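PDB 6JWS: 7,8-dihydro-6-hydroxymethylpterin pyrophosphokinase-dihydropteroate synthase from Plasmodium falciparum, which probably makes 7,8-dihydropteroate for folate synthesis, transferring pyrophosphate from ATP to 6-hydroxymethyl-7,8-dihydropterin and then coupling the product to 4-aminobenzoate. Local coordinates for residues B[135-138]-B[139-142]; B[351-354]-B[355-359]; B[550-553]-B[554-558]; B[592-595]-B[596-599]; B[674-677]-B[678-682]. The protein carries 1 engineered substitution. All coordinates share one frame; numbering follows the deposited sequence.

Contact 1. Residues B[135-138]-B[139-142]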
loop_
_atom_site.group_PDB
_atom_site.type_symbol
_atom_site.label_atom_id
_atom_site.label_comp_id
_atom_site.label_asym_id
_atom_site.label_seq_id
_atom_site.Cartn_x
_atom_site.Cartn_y
_atom_site.Cartn_z
ATOM N N GLU B 135 21.841 -44.732 -13.955
ATOM C CA GLU B 135 22.454 -44.894 -12.641
ATOM C C GLU B 135 21.863 -43.888 -11.644
ATOM O O GLU B 135 21.520 -44.257 -10.519
ATOM C CB GLU B 135 23.981 -44.793 -12.707
ATOM C CG GLU B 135 24.636 -45.780 -13.656
ATOM C CD GLU B 135 24.817 -47.207 -13.156
ATOM O OE1 GLU B 135 24.411 -47.502 -12.013
ATOM O OE2 GLU B 135 25.384 -48.022 -13.914
ATOM N N CYS B 136 21.703 -42.624 -12.069
ATOM C CA CYS B 136 21.123 -41.605 -11.199
ATOM C C CYS B 136 19.673 -41.965 -10.861
ATOM O O CYS B 136 19.252 -41.866 -9.701
ATOM C CB CYS B 136 21.235 -40.193 -11.782
ATOM S SG CYS B 136 22.938 -39.645 -12.110
ATOM N N ASN B 137 18.909 -42.410 -11.871
ATOM C CA ASN B 137 17.515 -42.754 -11.616
ATOM C C ASN B 137 17.455 -43.859 -10.564
ATOM O O ASN B 137 16.616 -43.827 -9.671
ATOM C CB ASN B 137 16.737 -43.116 -12.885
ATOM C CG ASN B 137 16.478 -41.954 -13.825
ATOM O OD1 ASN B 137 16.045 -42.161 -14.956
ATOM N ND2 ASN B 137 16.738 -40.731 -13.383
ATOM N N ASN B 138 18.382 -44.818 -10.667
ATOM C CA ASN B 138 18.432 -45.932 -9.742
ATOM C C ASN B 138 18.586 -45.412 -8.319
ATOM O O ASN B 138 17.850 -45.829 -7.424
ATOM C CB ASN B 138 19.529 -46.937 -10.105
ATOM C CG ASN B 138 19.778 -47.948 -9.003
ATOM O OD1 ASN B 138 20.888 -48.047 -8.489
ATOM N ND2 ASN B 138 18.750 -48.683 -8.612
ATOM N N ILE B 139 19.544 -44.497 -8.121
ATOM C CA ILE B 139 19.794 -43.952 -6.796
ATOM C C ILE B 139 18.524 -43.284 -6.275
ATOM O O ILE B 139 18.203 -43.402 -5.092
ATOM C CB ILE B 139 20.997 -42.986 -6.792
ATOM C CG1 ILE B 139 22.308 -43.690 -7.167
ATOM C CG2 ILE B 139 21.091 -42.245 -5.459
ATOM C CD1 ILE B 139 22.741 -44.793 -6.209
ATOM N N ILE B 140 17.807 -42.592 -7.171
ATOM C CA ILE B 140 16.646 -41.804 -6.786
ATOM C C ILE B 140 15.530 -42.741 -6.336
ATOM O O ILE B 140 14.935 -42.508 -5.282
ATOM C CB ILE B 140 16.200 -40.826 -7.900
ATOM C CG1 ILE B 140 17.295 -39.793 -8.208
ATOM C CG2 ILE B 140 14.873 -40.157 -7.540
ATOM C CD1 ILE B 140 17.051 -38.955 -9.455
ATOM N N VAL B 141 15.271 -43.803 -7.122
ATOM C CA VAL B 141 14.174 -44.712 -6.802
ATOM C C VAL B 141 14.505 -45.468 -5.513
ATOM O O VAL B 141 13.632 -45.681 -4.674
ATOM C CB VAL B 141 13.736 -45.639 -7.963
ATOM C CG1 VAL B 141 13.733 -44.958 -9.322
ATOM C CG2 VAL B 141 14.506 -46.945 -8.018
ATOM N N LYS B 142 15.790 -45.816 -5.352
ATOM C CA LYS B 142 16.288 -46.523 -4.183
ATOM C C LYS B 142 16.138 -45.660 -2.927
ATOM O O LYS B 142 15.794 -46.172 -1.863
ATOM C CB LYS B 142 17.737 -46.960 -4.423
ATOM C CG LYS B 142 18.400 -47.714 -3.279
ATOM C CD LYS B 142 19.915 -47.646 -3.297
ATOM C CE LYS B 142 20.531 -48.045 -1.970
ATOM N NZ LYS B 142 22.001 -47.861 -1.967
#

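Contact 2. Residues B[351-354]-B[355-359]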
loop_
_atom_site.group_PDB
_atom_site.type_symbol
_atom_site.label_atom_id
_atom_site.label_comp_id
_atom_site.label_asym_id
_atom_site.label_seq_id
_atom_site.Cartn_x
_atom_site.Cartn_y
_atom_site.Cartn_z
ATOM N N CYS B 351 16.225 -22.593 -17.695
ATOM C CA CYS B 351 15.031 -23.202 -18.264
ATOM C C CYS B 351 14.510 -24.327 -17.373
ATOM O O CYS B 351 13.300 -24.409 -17.179
ATOM C CB CYS B 351 15.241 -23.671 -19.700
ATOM S SG CYS B 351 15.297 -22.304 -20.893
ATOM N N LEU B 352 15.418 -25.145 -16.806
ATOM C CA LEU B 352 15.066 -26.217 -15.876
ATOM C C LEU B 352 14.465 -25.618 -14.609
ATOM O O LEU B 352 13.485 -26.134 -14.070
ATOM C CB LEU B 352 16.296 -27.073 -15.519
ATOM C CG LEU B 352 16.872 -27.960 -16.632
ATOM C CD1 LEU B 352 18.163 -28.635 -16.204
ATOM C CD2 LEU B 352 15.868 -29.020 -17.098
ATOM N N TYR B 353 15.072 -24.526 -14.122
ATOM C CA TYR B 353 14.512 -23.870 -12.955
ATOM C C TYR B 353 13.071 -23.429 -13.237
ATOM O O TYR B 353 12.186 -23.713 -12.432
ATOM C CB TYR B 353 15.408 -22.735 -12.453
ATOM C CG TYR B 353 14.741 -21.936 -11.361
ATOM C CD1 TYR B 353 14.798 -22.364 -10.048
ATOM C CD2 TYR B 353 13.996 -20.799 -11.655
ATOM C CE1 TYR B 353 14.154 -21.674 -9.038
ATOM C CE2 TYR B 353 13.357 -20.083 -10.656
ATOM C CZ TYR B 353 13.430 -20.536 -9.350
ATOM O OH TYR B 353 12.795 -19.870 -8.352
ATOM N N ASN B 354 12.842 -22.709 -14.351
ATOM C CA ASN B 354 11.533 -22.138 -14.665
ATOM C C ASN B 354 10.497 -23.251 -14.840
ATOM O O ASN B 354 9.341 -23.093 -14.471
ATOM C CB ASN B 354 11.536 -21.278 -15.938
ATOM C CG ASN B 354 12.233 -19.938 -15.796
ATOM O OD1 ASN B 354 12.365 -19.412 -14.693
ATOM N ND2 ASN B 354 12.677 -19.364 -16.907
ATOM N N LYS B 355 10.919 -24.380 -15.415
ATOM C CA LYS B 355 10.002 -25.464 -15.717
ATOM C C LYS B 355 9.566 -26.126 -14.419
ATOM O O LYS B 355 8.405 -26.506 -14.280
ATOM C CB LYS B 355 10.624 -26.450 -16.712
ATOM C CG LYS B 355 10.330 -26.140 -18.178
ATOM C CD LYS B 355 11.471 -26.426 -19.147
ATOM C CE LYS B 355 11.443 -27.815 -19.760
ATOM N NZ LYS B 355 12.739 -28.177 -20.393
ATOM N N TYR B 356 10.494 -26.224 -13.464
ATOM C CA TYR B 356 10.184 -26.808 -12.175
ATOM C C TYR B 356 9.123 -25.963 -11.463
ATOM O O TYR B 356 8.185 -26.499 -10.884
ATOM C CB TYR B 356 11.471 -26.927 -11.359
ATOM C CG TYR B 356 11.397 -27.903 -10.217
ATOM C CD1 TYR B 356 10.646 -27.629 -9.085
ATOM C CD2 TYR B 356 12.096 -29.103 -10.270
ATOM C CE1 TYR B 356 10.555 -28.546 -8.049
ATOM C CE2 TYR B 356 12.026 -30.029 -9.236
ATOM C CZ TYR B 356 11.247 -29.746 -8.128
ATOM O OH TYR B 356 11.208 -30.642 -7.100
ATOM N N VAL B 357 9.299 -24.632 -11.503
ATOM C CA VAL B 357 8.395 -23.714 -10.835
ATOM C C VAL B 357 7.006 -23.852 -11.456
ATOM O O VAL B 357 6.015 -23.966 -10.738
ATOM C CB VAL B 357 8.886 -22.249 -10.898
ATOM C CG1 VAL B 357 7.817 -21.274 -10.398
ATOM C CG2 VAL B 357 10.193 -22.051 -10.142
ATOM N N SER B 358 6.945 -23.813 -12.789
ATOM C CA SER B 358 5.648 -23.736 -13.436
ATOM C C SER B 358 4.928 -25.089 -13.396
ATOM O O SER B 358 3.710 -25.136 -13.258
ATOM C CB SER B 358 5.734 -23.128 -14.807
ATOM O OG SER B 358 6.407 -23.992 -15.683
ATOM N N ARG B 359 5.686 -26.187 -13.403
ATOM C CA ARG B 359 5.073 -27.492 -13.234
ATOM C C ARG B 359 4.573 -27.705 -11.805
ATOM O O ARG B 359 3.553 -28.357 -11.623
ATOM C CB ARG B 359 5.994 -28.601 -13.747
ATOM C CG ARG B 359 5.720 -28.950 -15.199
ATOM C CD ARG B 359 6.933 -29.051 -16.083
ATOM N NE ARG B 359 7.903 -29.995 -15.567
ATOM C CZ ARG B 359 8.803 -30.635 -16.316
ATOM N NH1 ARG B 359 8.839 -30.446 -17.627
ATOM N NH2 ARG B 359 9.663 -31.463 -15.749
#

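Contact 3. Residues B[550-553]-B[554-558]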
loop_
_atom_site.group_PDB
_atom_site.type_symbol
_atom_site.label_atom_id
_atom_site.label_comp_id
_atom_site.label_asym_id
_atom_site.label_seq_id
_atom_site.Cartn_x
_atom_site.Cartn_y
_atom_site.Cartn_z
ATOM N N ASP B 550 19.762 1.460 -16.409
ATOM C CA ASP B 550 21.179 1.808 -16.358
ATOM C C ASP B 550 21.734 1.604 -14.940
ATOM O O ASP B 550 22.785 0.985 -14.773
ATOM C CB ASP B 550 21.443 3.231 -16.873
ATOM C CG ASP B 550 21.135 3.416 -18.361
ATOM O OD1 ASP B 550 20.999 2.379 -19.083
ATOM O OD2 ASP B 550 21.002 4.597 -18.795
ATOM N N ILE B 551 20.992 2.085 -13.927
ATOM C CA ILE B 551 21.399 2.005 -12.530
ATOM C C ILE B 551 21.374 0.551 -12.052
ATOM O O ILE B 551 22.362 0.068 -11.512
ATOM C CB ILE B 551 20.560 2.986 -11.680
ATOM C CG1 ILE B 551 21.003 4.439 -11.928
ATOM C CG2 ILE B 551 20.593 2.629 -10.207
ATOM C CD1 ILE B 551 19.941 5.461 -11.614
ATOM N N LYS B 552 20.282 -0.178 -12.330
ATOM C CA LYS B 552 20.191 -1.607 -12.066
ATOM C C LYS B 552 21.359 -2.376 -12.689
ATOM O O LYS B 552 22.009 -3.196 -12.014
ATOM C CB LYS B 552 18.854 -2.189 -12.556
ATOM C CG LYS B 552 18.594 -3.626 -12.136
ATOM C CD LYS B 552 17.347 -4.302 -12.704
ATOM C CE LYS B 552 17.403 -5.792 -12.425
ATOM N NZ LYS B 552 16.069 -6.441 -12.452
ATOM N N ASN B 553 21.601 -2.155 -13.990
ATOM C CA ASN B 553 22.679 -2.872 -14.680
ATOM C C ASN B 553 24.035 -2.529 -14.063
ATOM O O ASN B 553 24.861 -3.403 -13.881
ATOM C CB ASN B 553 22.666 -2.682 -16.204
ATOM C CG ASN B 553 21.495 -3.394 -16.860
ATOM O OD1 ASN B 553 21.125 -4.484 -16.416
ATOM N ND2 ASN B 553 20.895 -2.790 -17.885
ATOM N N TYR B 554 24.257 -1.264 -13.703
ATOM C CA TYR B 554 25.486 -0.857 -13.038
ATOM C C TYR B 554 25.735 -1.638 -11.739
ATOM O O TYR B 554 26.808 -2.201 -11.552
ATOM C CB TYR B 554 25.470 0.656 -12.812
ATOM C CG TYR B 554 26.598 1.168 -11.958
ATOM C CD1 TYR B 554 26.473 1.204 -10.572
ATOM C CD2 TYR B 554 27.787 1.644 -12.531
ATOM C CE1 TYR B 554 27.505 1.672 -9.772
ATOM C CE2 TYR B 554 28.809 2.160 -11.742
ATOM C CZ TYR B 554 28.662 2.178 -10.366
ATOM O OH TYR B 554 29.666 2.633 -9.557
ATOM N N LEU B 555 24.741 -1.685 -10.849
ATOM C CA LEU B 555 24.809 -2.382 -9.571
ATOM C C LEU B 555 25.042 -3.882 -9.753
ATOM O O LEU B 555 25.828 -4.474 -9.012
ATOM C CB LEU B 555 23.523 -2.080 -8.775
ATOM C CG LEU B 555 23.416 -0.612 -8.347
ATOM C CD1 LEU B 555 22.058 -0.298 -7.713
ATOM C CD2 LEU B 555 24.553 -0.249 -7.386
ATOM N N GLU B 556 24.374 -4.486 -10.749
ATOM C CA GLU B 556 24.543 -5.900 -11.054
ATOM C C GLU B 556 25.964 -6.175 -11.544
ATOM O O GLU B 556 26.574 -7.177 -11.148
ATOM C CB GLU B 556 23.526 -6.362 -12.106
ATOM C CG GLU B 556 22.107 -6.467 -11.544
ATOM C CD GLU B 556 21.060 -6.819 -12.601
ATOM O OE1 GLU B 556 21.098 -6.236 -13.694
ATOM O OE2 GLU B 556 20.203 -7.669 -12.334
ATOM N N GLN B 557 26.510 -5.276 -12.379
ATOM C CA GLN B 557 27.902 -5.427 -12.788
ATOM C C GLN B 557 28.824 -5.374 -11.562
ATOM O O GLN B 557 29.730 -6.194 -11.435
ATOM C CB GLN B 557 28.256 -4.547 -14.009
ATOM C CG GLN B 557 27.701 -5.088 -15.339
ATOM C CD GLN B 557 27.715 -4.200 -16.580
ATOM O OE1 GLN B 557 26.700 -4.072 -17.287
ATOM N NE2 GLN B 557 28.858 -3.590 -16.889
ATOM N N ARG B 558 28.559 -4.463 -10.610
ATOM C CA ARG B 558 29.403 -4.376 -9.420
ATOM C C ARG B 558 29.311 -5.647 -8.571
ATOM O O ARG B 558 30.327 -6.147 -8.067
ATOM C CB ARG B 558 29.053 -3.181 -8.521
ATOM C CG ARG B 558 29.290 -1.829 -9.163
ATOM C CD ARG B 558 30.691 -1.822 -9.736
ATOM N NE ARG B 558 31.752 -1.745 -8.753
ATOM C CZ ARG B 558 33.031 -2.000 -9.014
ATOM N NH1 ARG B 558 33.402 -2.417 -10.214
ATOM N NH2 ARG B 558 33.935 -1.893 -8.054
#

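Contact 4. Residues B[592-595]-B[596-599]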
loop_
_atom_site.group_PDB
_atom_site.type_symbol
_atom_site.label_atom_id
_atom_site.label_comp_id
_atom_site.label_asym_id
_atom_site.label_seq_id
_atom_site.Cartn_x
_atom_site.Cartn_y
_atom_site.Cartn_z
ATOM N N GLN B 592 9.331 4.918 -8.060
ATOM C CA GLN B 592 8.161 4.345 -8.721
ATOM C C GLN B 592 8.494 2.961 -9.275
ATOM O O GLN B 592 7.611 2.107 -9.359
ATOM C CB GLN B 592 7.651 5.224 -9.863
ATOM C CG GLN B 592 7.086 6.544 -9.371
ATOM C CD GLN B 592 6.710 7.457 -10.516
ATOM O OE1 GLN B 592 7.266 7.364 -11.599
ATOM N NE2 GLN B 592 5.762 8.353 -10.285
ATOM N N ASN B 593 9.783 2.740 -9.588
ATOM C CA ASN B 593 10.221 1.545 -10.288
ATOM C C ASN B 593 11.084 0.659 -9.400
ATOM O O ASN B 593 11.926 -0.097 -9.896
ATOM C CB ASN B 593 10.910 1.931 -11.595
ATOM C CG ASN B 593 9.892 2.405 -12.609
ATOM O OD1 ASN B 593 9.219 1.593 -13.239
ATOM N ND2 ASN B 593 9.723 3.705 -12.728
ATOM N N ILE B 594 10.856 0.744 -8.088
ATOM C CA ILE B 594 11.659 0.026 -7.116
ATOM C C ILE B 594 11.447 -1.489 -7.231
ATOM O O ILE B 594 12.274 -2.274 -6.772
ATOM C CB ILE B 594 11.403 0.595 -5.702
ATOM C CG1 ILE B 594 12.608 0.453 -4.772
ATOM C CG2 ILE B 594 10.131 0.015 -5.087
ATOM C CD1 ILE B 594 13.856 1.194 -5.238
ATOM N N HIS B 595 10.351 -1.911 -7.872
ATOM C CA HIS B 595 10.027 -3.319 -8.007
ATOM C C HIS B 595 11.137 -4.065 -8.745
ATOM O O HIS B 595 11.284 -5.286 -8.581
ATOM C CB HIS B 595 8.650 -3.483 -8.678
ATOM C CG HIS B 595 8.659 -3.078 -10.120
ATOM N ND1 HIS B 595 8.370 -1.771 -10.528
ATOM C CD2 HIS B 595 8.959 -3.780 -11.239
ATOM C CE1 HIS B 595 8.491 -1.686 -11.839
ATOM N NE2 HIS B 595 8.862 -2.904 -12.299
ATOM N N VAL B 596 11.942 -3.337 -9.546
ATOM C CA VAL B 596 12.986 -4.020 -10.304
ATOM C C VAL B 596 14.039 -4.634 -9.372
ATOM O O VAL B 596 14.855 -5.422 -9.857
ATOM C CB VAL B 596 13.637 -3.131 -11.378
ATOM C CG1 VAL B 596 12.657 -2.604 -12.428
ATOM C CG2 VAL B 596 14.552 -2.045 -10.787
ATOM N N TYR B 597 13.989 -4.315 -8.058
ATOM C CA TYR B 597 14.909 -4.848 -7.043
ATOM C C TYR B 597 14.277 -5.951 -6.185
ATOM O O TYR B 597 14.810 -6.277 -5.124
ATOM C CB TYR B 597 15.570 -3.740 -6.194
ATOM C CG TYR B 597 16.395 -2.787 -7.031
ATOM C CD1 TYR B 597 17.678 -3.122 -7.462
ATOM C CD2 TYR B 597 15.875 -1.575 -7.458
ATOM C CE1 TYR B 597 18.425 -2.279 -8.282
ATOM C CE2 TYR B 597 16.604 -0.728 -8.282
ATOM C CZ TYR B 597 17.882 -1.074 -8.693
ATOM O OH TYR B 597 18.593 -0.238 -9.508
ATOM N N ASP B 598 13.175 -6.549 -6.660
ATOM C CA ASP B 598 12.383 -7.488 -5.876
ATOM C C ASP B 598 13.186 -8.749 -5.552
ATOM O O ASP B 598 12.857 -9.444 -4.603
ATOM C CB ASP B 598 11.071 -7.888 -6.583
ATOM C CG ASP B 598 9.946 -6.874 -6.432
ATOM O OD1 ASP B 598 10.108 -5.896 -5.654
ATOM O OD2 ASP B 598 8.910 -7.054 -7.105
ATOM N N GLU B 599 14.232 -9.035 -6.332
ATOM C CA GLU B 599 15.078 -10.194 -6.105
ATOM C C GLU B 599 16.306 -9.863 -5.265
ATOM O O GLU B 599 17.094 -10.768 -4.984
ATOM C CB GLU B 599 15.668 -10.678 -7.433
ATOM C CG GLU B 599 14.625 -10.973 -8.488
ATOM C CD GLU B 599 13.825 -12.220 -8.171
ATOM O OE1 GLU B 599 14.412 -13.325 -8.210
ATOM O OE2 GLU B 599 12.621 -12.072 -7.866
HETATM O O HOH W 1 12.081 -4.191 -4.880
#

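Contact 5. Residues B[674-677]-B[678-682]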
loop_
_atom_site.group_PDB
_atom_site.type_symbol
_atom_site.label_atom_id
_atom_site.label_comp_id
_atom_site.label_asym_id
_atom_site.label_seq_id
_atom_site.Cartn_x
_atom_site.Cartn_y
_atom_site.Cartn_z
ATOM N N ALA B 674 8.738 6.136 3.953
ATOM C CA ALA B 674 8.847 4.981 4.842
ATOM C C ALA B 674 7.679 4.016 4.619
ATOM O O ALA B 674 7.886 2.801 4.589
ATOM C CB ALA B 674 8.932 5.407 6.293
ATOM N N SER B 675 6.464 4.568 4.451
ATOM C CA SER B 675 5.252 3.766 4.263
ATOM C C SER B 675 5.314 3.013 2.942
ATOM O O SER B 675 5.046 1.814 2.902
ATOM C CB SER B 675 4.004 4.610 4.265
ATOM O OG SER B 675 3.927 5.300 5.487
ATOM N N TYR B 676 5.594 3.781 1.883
ATOM C CA TYR B 676 5.793 3.261 0.543
ATOM C C TYR B 676 6.826 2.131 0.583
ATOM O O TYR B 676 6.586 1.056 0.044
ATOM C CB TYR B 676 6.209 4.396 -0.402
ATOM C CG TYR B 676 6.416 3.934 -1.822
ATOM C CD1 TYR B 676 5.322 3.585 -2.606
ATOM C CD2 TYR B 676 7.692 3.864 -2.383
ATOM C CE1 TYR B 676 5.487 3.153 -3.907
ATOM C CE2 TYR B 676 7.875 3.457 -3.697
ATOM C CZ TYR B 676 6.772 3.089 -4.447
ATOM O OH TYR B 676 6.910 2.675 -5.734
ATOM N N SER B 677 7.938 2.364 1.287
ATOM C CA SER B 677 9.048 1.416 1.383
ATOM C C SER B 677 8.610 0.137 2.077
ATOM O O SER B 677 9.000 -0.956 1.666
ATOM C CB SER B 677 10.205 2.022 2.149
ATOM O OG SER B 677 10.797 3.063 1.379
ATOM N N TYR B 678 7.831 0.314 3.157
ATOM C CA TYR B 678 7.251 -0.792 3.892
ATOM C C TYR B 678 6.405 -1.662 2.958
ATOM O O TYR B 678 6.522 -2.900 2.956
ATOM C CB TYR B 678 6.406 -0.286 5.064
ATOM C CG TYR B 678 5.652 -1.419 5.716
ATOM C CD1 TYR B 678 6.258 -2.209 6.683
ATOM C CD2 TYR B 678 4.374 -1.751 5.297
ATOM C CE1 TYR B 678 5.590 -3.279 7.253
ATOM C CE2 TYR B 678 3.695 -2.821 5.848
ATOM C CZ TYR B 678 4.306 -3.581 6.830
ATOM O OH TYR B 678 3.657 -4.655 7.361
ATOM N N TYR B 679 5.546 -1.020 2.153
ATOM C CA TYR B 679 4.682 -1.799 1.268
ATOM C C TYR B 679 5.440 -2.409 0.094
ATOM O O TYR B 679 5.010 -3.427 -0.439
ATOM C CB TYR B 679 3.490 -0.998 0.754
ATOM C CG TYR B 679 2.484 -0.765 1.839
ATOM C CD1 TYR B 679 1.882 -1.834 2.470
ATOM C CD2 TYR B 679 2.157 0.513 2.246
ATOM C CE1 TYR B 679 0.970 -1.638 3.488
ATOM C CE2 TYR B 679 1.245 0.730 3.260
ATOM C CZ TYR B 679 0.652 -0.353 3.882
ATOM O OH TYR B 679 -0.243 -0.149 4.895
ATOM N N LYS B 680 6.542 -1.774 -0.309
ATOM C CA LYS B 680 7.359 -2.279 -1.406
ATOM C C LYS B 680 8.391 -3.278 -0.886
ATOM O O LYS B 680 9.140 -3.837 -1.678
ATOM C CB LYS B 680 8.033 -1.120 -2.157
ATOM C CG LYS B 680 7.095 -0.326 -3.059
ATOM C CD LYS B 680 6.357 -1.212 -4.046
ATOM C CE LYS B 680 5.393 -0.514 -4.985
ATOM N NZ LYS B 680 5.206 -1.305 -6.244
ATOM N N LYS B 681 8.458 -3.439 0.441
ATOM C CA LYS B 681 9.288 -4.439 1.105
ATOM C C LYS B 681 10.778 -4.123 0.973
ATOM O O LYS B 681 11.597 -5.038 0.990
ATOM C CB LYS B 681 8.931 -5.850 0.641
ATOM C CG LYS B 681 7.464 -6.213 0.857
ATOM C CD LYS B 681 7.091 -7.610 0.433
ATOM C CE LYS B 681 5.846 -8.097 1.154
ATOM N NZ LYS B 681 5.104 -9.046 0.297
ATOM N N VAL B 682 11.111 -2.828 0.888
ATOM C CA VAL B 682 12.485 -2.366 0.953
ATOM C C VAL B 682 13.124 -2.936 2.225
ATOM O O VAL B 682 12.540 -2.883 3.298
ATOM C CB VAL B 682 12.530 -0.827 0.945
ATOM C CG1 VAL B 682 13.958 -0.321 1.057
ATOM C CG2 VAL B 682 11.843 -0.266 -0.283
#

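Contact 1. Residues B[135-138]-B[139-142]
Ile139 N donates to Glu135 O at 3.1 Å, and the next three residues repeat the step. Ile140 N binds Cys136 O, Val141 N binds Asn137 O, and Lys142 N binds Asn138 O, the last at 2.9 Å. This is the i to i+4 pattern of a regular alpha helix. The later side chains pack back on the earlier carbonyls more than on the earlier side chains. Ile140 CG1 lies 3.2 Å from Cys136 O. Its first torsion (chi1 -63°) sets this branch beside its own N and turns it back over the preceding turn. Val141 CG1, also beside its own N, comes to 3.1 Å from Asn137 O. Lys142 behaves differently. Its CB touches Asn138 O at 3.2 Å, but CG stands anti to N (chi1 180°) and the extended chain carries NZ away from that turn.

Further out, Ile139 packs on Phe315, Val321 and Phe220 of strand 219-221. Phe315 belongs to the ATP pocket, and the Ile139 side chain is about 6 Å from the bound ATP at nearest atoms. Ile140 touches Val321 and His325. The four carbonyls are thus paid for inside helix 129-148. Ile139 offers an apolar side chain to the residues lining the nucleotide site and Ile140 packs beside it on Val321, while Asn137, Asn138 and Lys142 keep their polar groups on the exposed side.

Contact 2. Residues B[351-354]-B[355-359]
Cys351 O accepts the backbone N of Lys355 at 3.0 Å. The lysine chain bends at chi2 and chi3, which brings CD back to 3.4 Å from the same Cys351 O.

Leu352 O takes Tyr356 N in the next bond of the helix, and Tyr356 CB rests 3.5 Å from that oxygen. The Leu352 side chain turns to Leu330, Leu345 and Thr324.

Tyr353 carries the main side-chain contact. Val357 CG2 sits over one face of its ring, 4.0 Å from the centroid and 25° off the normal, a CH-pi contact. The methyl is displaced toward the phenol end, and its closest ring atom is CZ at 3.7 Å. Tyr353 CG is anti to the backbone N (chi1 172°), which places the ring alongside the turn where Val357 emerges. The ring's OH is hydrogen-bonded to Tyr327 OH and to Lys369 NZ.

Asn354 O accepts twice from Ser358: from N at 3.0 Å, and weakly from OG at 3.3 Å.

The serine hydroxyl therefore falls back on its own helix. The Tyr353 ring is fixed both by the methyl on its face and by two bonds at its tip, where the nearby ammonium may make the phenol somewhat more acidic.

Contact 3. Residues B[550-553]-B[554-558]
The backbone runs as regular alpha helix, with Tyr554, Leu555, Glu556 and Gln557 donating to Asp550, Ile551, Lys552 and Asn553 O, and with Leu555 N to Ile551 O nearly straight (3.0 Å, 170°). Ile551 and Leu555 lie side by side and point the same way, CG2 of the first 4.1 Å from CD1 of the second. The Lys552 and Glu556 chains cross at a slant, CE of the lysine 3.4 Å from Glu556 OE2. Lys552 NZ stays 4.3 Å from that oxygen, beyond a salt bridge. Each charged end has another partner: NZ bonds to Val596 O, and OE2 to Tyr600 OH. Arg558 CG lies 4.0 Å above one face of the Tyr554 ring, and His530 meets this ring edge-to-face. Helix 547-564 is one of the helices around the TIM barrel. Leu555 and Glu556 lean on Phe574 of barrel strand 572-575, Ile551 touches Tyr597 in the loop after helix 584-592, and Arg558 NE bonds to Ala506 O.

Contact 4. Residues B[592-595]-B[596-599]
His595 folds its side chain back over the backbone of Val596. CB passes the carboxylate of Asp598, with OD2 at 3.9 Å. CG is 3.3 Å from Val596 N, which lies over one face of the imidazole. CD2 continues over the same peptide. At the tip, NE2 meets Val596 CG1 at 3.8 Å. That methyl sits over the ring in a CH-pi contact, 4.2 Å from the centroid and 27° off the normal. The ring gets there because CG takes the position between N and the carbonyl carbon (chi1 69°).

The backbone underneath turns tightly. Val596 N, Tyr597 N and Asp598 N donate to the carbonyls of Asn593, Ile594 and His595, each three residues back. All three donors stand well above the carbonyl planes; Tyr597 N, 3.0 Å from Ile594 O, is 41° out. Ile594 O also accepts from water 1 at 2.7 Å. The same water donates to Asp598 OD1 at 2.7 Å, tying the carboxylate to the turn. Ile594 CD1 also meets Tyr597 CD2, the side chains crossing at about a right angle.

Around it, Val596 touches Tyr549, and Gln592 NE2 bonds to Ile703 O and Gln705 O of the second subunit. The i to i+3 bonds are those of a short 3-10 turn. Here it follows helix 584-592 in the loop that returns to barrel strand 603-604 of the TIM-barrel fold.

Contact 5. Residues B[674-677]-B[678-682]
Tyr678 N binds Ala674 O, Tyr679 N binds Ser675 O, and Lys680 N binds Tyr676 O at 2.9 Å, in the last turns of helix 657-680. Beyond them Val682 N reaches back five residues to Ser677 O, also at 2.9 Å, and Lys681 N makes a weak bond to Tyr678 O at 3.2 Å.

Lys680 CG lies over one face of Tyr676, 3.9 Å from the centroid and 17° off the normal, a CH-pi contact. A bend at chi2 (-54°) takes the lysine slantwise over the ring, with CE 3.6 Å from Tyr676 OH. Tyr678 turns a ring edge to the face of Tyr679, its CD2 3.7 Å above that plane.

Val682 CG2 packs on Ser677 CB at 3.7 Å.

The polar tips bond elsewhere. Tyr676 OH goes to Leu591 O, Tyr678 OH to Asp704, and Ser675 OG to Ser675 OG of the second subunit. Tyr676 and Tyr679 also pack on Tyr679 and Tyr676 of that subunit, which puts this helix at the dimer interface.

Lys681, with a positive phi of 69°, closes the helix in a Schellman motif, and the chain then enters strand 684-687 of the barrel.

Contacts 3, 4 and 5 form one group on the synthase side. Contacts 3 and 4 have centres about 13 Å apart and touch, with Ile551 CG2 3.6 Å from Tyr597 OH. Contacts 4 and 5, centres about 11 Å apart, join where Ile594 CG2 meets Lys680 CG at 3.7 Å. The 3-10 turn of contact 4 lies between two helices. The bound pteroic acid is about 9 Å from the Leu555 side chain and about 11 Å from those of Ile594 and Val682. Contact 1 stands apart beside the ATP, about 42 Å from contacts 3 and 4 between centres. Contact 2 lies between, about 10 Å from contact 1 and 7 Å from contact 4 at nearest atoms.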